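Local atomic coordinates of tRNA (cytosine(38)-C(5))-methyltransferase (Schizosaccharomyces pombe, PDB entry 6FDF), a protein that methylates carbon 5 of cytosine 38 in the anticodon loop of tRNA(Asp), and more weakly of tRNA(Glu), using S-adenosyl-L-methionine. Residues S84-T89 and E125-F130. Residues are numbered along the deposited sequence; the frame is centred on the assembly and turned at random.
Sequences SCQPFT and ENVQGF
Phe-88 and Phe-130 mark the nearest approach of the two backbones, with CA atoms 7.3 Å apart. The 84-89 segment is an irregular loop that includes a cis peptide bond before Pro-87, while 125-130 passes from strand 121-127 into a type II turn, Val-127 to Phe-130, closed by the backbone bond from Phe-130 N to Val-127 O. At Gly-129, phi is 99°, a conformation in which a CB would press against the preceding carbonyl oxygen. The Phe-88 ring reaches this turn: CZ lies 3.6 Å from Val-127 CG2, which comes in at the ring's edge, and CE2 lies 3.6 Å from Gly-129 C. Its CE1 meets the edge of the Phe-130 ring at CD1, the two side chains crossing nearly at right angles. An alanine in place of Phe-88 would probably leave Val-127 CG2 and the Gly-129 backbone without their apolar partner and open a gap beside the Phe-130 ring. In the Rossmann-like fold of C5-methyltransferases, the Pro-Ser-Cys loop, counterpart of the Pro-Cys motif (motif IV), follows strand 78-81 and the Glu-Asn-Val motif (motif VI) lies on the neighbouring parallel strand 121-127, so the contact joins two catalytic-domain motifs at the C-terminal ends of adjacent inner strands. Cys-85, the predicted catalytic residue, carries its sulfur anti to its carbonyl carbon (chi1 -71°), where SG sits obliquely beside the Phe-130 ring, 3.6 Å from CE1. A water bridges the two segments, accepting from Cys-85 N and donating to Asn-126 OD1, 2.7 Å from each. That amide oxygen also takes a weak bond from Val-127 N, and ND2 gives weak ones to Glu-125 O and Pro-83 O; with the water bond, these probably restrict rotation of the buried Asn-126 amide. Phe-130 also packs against Trp-169.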
loop_
_atom_site.group_PDB
_atom_site.type_symbol
_atom_site.label_atom_id
_atom_site.label_comp_id
_atom_site.label_asym_id
_atom_site.label_seq_id
_atom_site.Cartn_x
_atom_site.Cartn_y
_atom_site.Cartn_z
ATOM N N SER A 84 -10.427 -4.189 2.992
ATOM C CA SER A 84 -10.484 -5.360 2.124
ATOM C C SER A 84 -11.889 -5.385 1.540
ATOM O O SER A 84 -12.851 -5.745 2.225
ATOM C CB SER A 84 -10.164 -6.635 2.900
ATOM O OG SER A 84 -10.423 -7.789 2.118
ATOM N N CYS A 85 -12.014 -4.990 0.274
ATOM C CA CYS A 85 -13.323 -4.864 -0.339
ATOM C C CYS A 85 -13.568 -5.821 -1.499
ATOM O O CYS A 85 -14.698 -5.879 -1.994
ATOM C CB CYS A 85 -13.547 -3.412 -0.787
ATOM S SG CYS A 85 -13.768 -2.319 0.655
ATOM N N GLN A 86 -12.555 -6.576 -1.942
ATOM C CA GLN A 86 -12.787 -7.539 -3.012
ATOM C C GLN A 86 -13.376 -8.830 -2.440
ATOM O O GLN A 86 -13.012 -9.240 -1.334
ATOM C CB GLN A 86 -11.486 -7.849 -3.753
ATOM C CG GLN A 86 -10.705 -6.627 -4.190
ATOM C CD GLN A 86 -9.811 -6.906 -5.383
ATOM O OE1 GLN A 86 -8.584 -6.881 -5.275
ATOM N NE2 GLN A 86 -10.424 -7.176 -6.530
ATOM N N PRO A 87 -14.291 -9.494 -3.165
ATOM C CA PRO A 87 -14.772 -9.113 -4.497
ATOM C C PRO A 87 -15.777 -7.972 -4.430
ATOM O O PRO A 87 -16.592 -7.918 -3.505
ATOM C CB PRO A 87 -15.437 -10.392 -5.003
ATOM C CG PRO A 87 -15.947 -11.041 -3.768
ATOM C CD PRO A 87 -14.941 -10.725 -2.684
ATOM N N PHE A 88 -15.706 -7.064 -5.402
ATOM C CA PHE A 88 -16.622 -5.929 -5.419
ATOM C C PHE A 88 -18.067 -6.381 -5.591
ATOM O O PHE A 88 -18.983 -5.780 -5.016
ATOM C CB PHE A 88 -16.200 -4.954 -6.518
ATOM C CG PHE A 88 -14.852 -4.335 -6.274
ATOM C CD1 PHE A 88 -14.493 -3.919 -5.002
ATOM C CD2 PHE A 88 -13.933 -4.200 -7.301
ATOM C CE1 PHE A 88 -13.252 -3.359 -4.764
ATOM C CE2 PHE A 88 -12.689 -3.644 -7.067
ATOM C CZ PHE A 88 -12.349 -3.224 -5.795
ATOM N N THR A 89 -18.294 -7.435 -6.373
ATOM C CA THR A 89 -19.610 -8.056 -6.506
ATOM C C THR A 89 -19.522 -9.489 -5.998
ATOM O O THR A 89 -18.952 -10.356 -6.669
ATOM C CB THR A 89 -20.093 -8.021 -7.956
ATOM O OG1 THR A 89 -20.252 -6.659 -8.374
ATOM C CG2 THR A 89 -21.427 -8.745 -8.092
ATOM N N GLU A 125 -7.697 4.073 1.248
ATOM C CA GLU A 125 -6.901 3.599 0.122
ATOM C C GLU A 125 -7.452 2.257 -0.346
ATOM O O GLU A 125 -7.864 1.430 0.470
ATOM C CB GLU A 125 -5.421 3.467 0.514
ATOM C CG GLU A 125 -4.490 3.192 -0.656
ATOM C CD GLU A 125 -4.103 1.730 -0.785
ATOM O OE1 GLU A 125 -4.673 0.887 -0.063
ATOM O OE2 GLU A 125 -3.209 1.431 -1.602
ATOM N N ASN A 126 -7.478 2.037 -1.656
ATOM C CA ASN A 126 -7.972 0.763 -2.162
ATOM C C ASN A 126 -7.413 0.528 -3.561
ATOM O O ASN A 126 -6.717 1.375 -4.122
ATOM C CB ASN A 126 -9.500 0.726 -2.162
ATOM C CG ASN A 126 -10.036 -0.627 -1.760
ATOM O OD1 ASN A 126 -10.327 -1.469 -2.608
ATOM N ND2 ASN A 126 -10.132 -0.860 -0.456
ATOM N N VAL A 127 -7.723 -0.642 -4.117
ATOM C CA VAL A 127 -7.266 -0.983 -5.462
ATOM C C VAL A 127 -8.084 -0.229 -6.501
ATOM O O VAL A 127 -9.234 0.167 -6.267
ATOM C CB VAL A 127 -7.336 -2.503 -5.705
ATOM C CG1 VAL A 127 -6.501 -3.248 -4.670
ATOM C CG2 VAL A 127 -8.777 -2.976 -5.689
ATOM N N GLN A 128 -7.470 -0.011 -7.663
ATOM C CA GLN A 128 -8.187 0.563 -8.789
ATOM C C GLN A 128 -9.410 -0.286 -9.115
ATOM O O GLN A 128 -9.349 -1.519 -9.132
ATOM C CB GLN A 128 -7.264 0.661 -10.003
ATOM C CG GLN A 128 -7.882 1.344 -11.205
ATOM C CD GLN A 128 -6.872 1.591 -12.305
ATOM O OE1 GLN A 128 -5.843 0.919 -12.378
ATOM N NE2 GLN A 128 -7.161 2.555 -13.171
ATOM N N GLY A 129 -10.521 0.378 -9.389
ATOM C CA GLY A 129 -11.782 -0.293 -9.587
ATOM C C GLY A 129 -12.683 -0.269 -8.373
ATOM O O GLY A 129 -13.881 -0.533 -8.501
ATOM N N PHE A 130 -12.134 0.046 -7.197
ATOM C CA PHE A 130 -12.988 0.329 -6.050
ATOM C C PHE A 130 -13.984 1.427 -6.386
ATOM O O PHE A 130 -15.133 1.392 -5.932
ATOM C CB PHE A 130 -12.141 0.729 -4.839
ATOM C CG PHE A 130 -12.960 1.073 -3.616
ATOM C CD1 PHE A 130 -13.525 0.074 -2.839
ATOM C CD2 PHE A 130 -13.173 2.397 -3.255
ATOM C CE1 PHE A 130 -14.286 0.390 -1.720
ATOM C CE2 PHE A 130 -13.931 2.717 -2.136
ATOM C CZ PHE A 130 -14.484 1.706 -1.369
HETATM O O HOH W 1 -10.352 -3.973 -1.574
#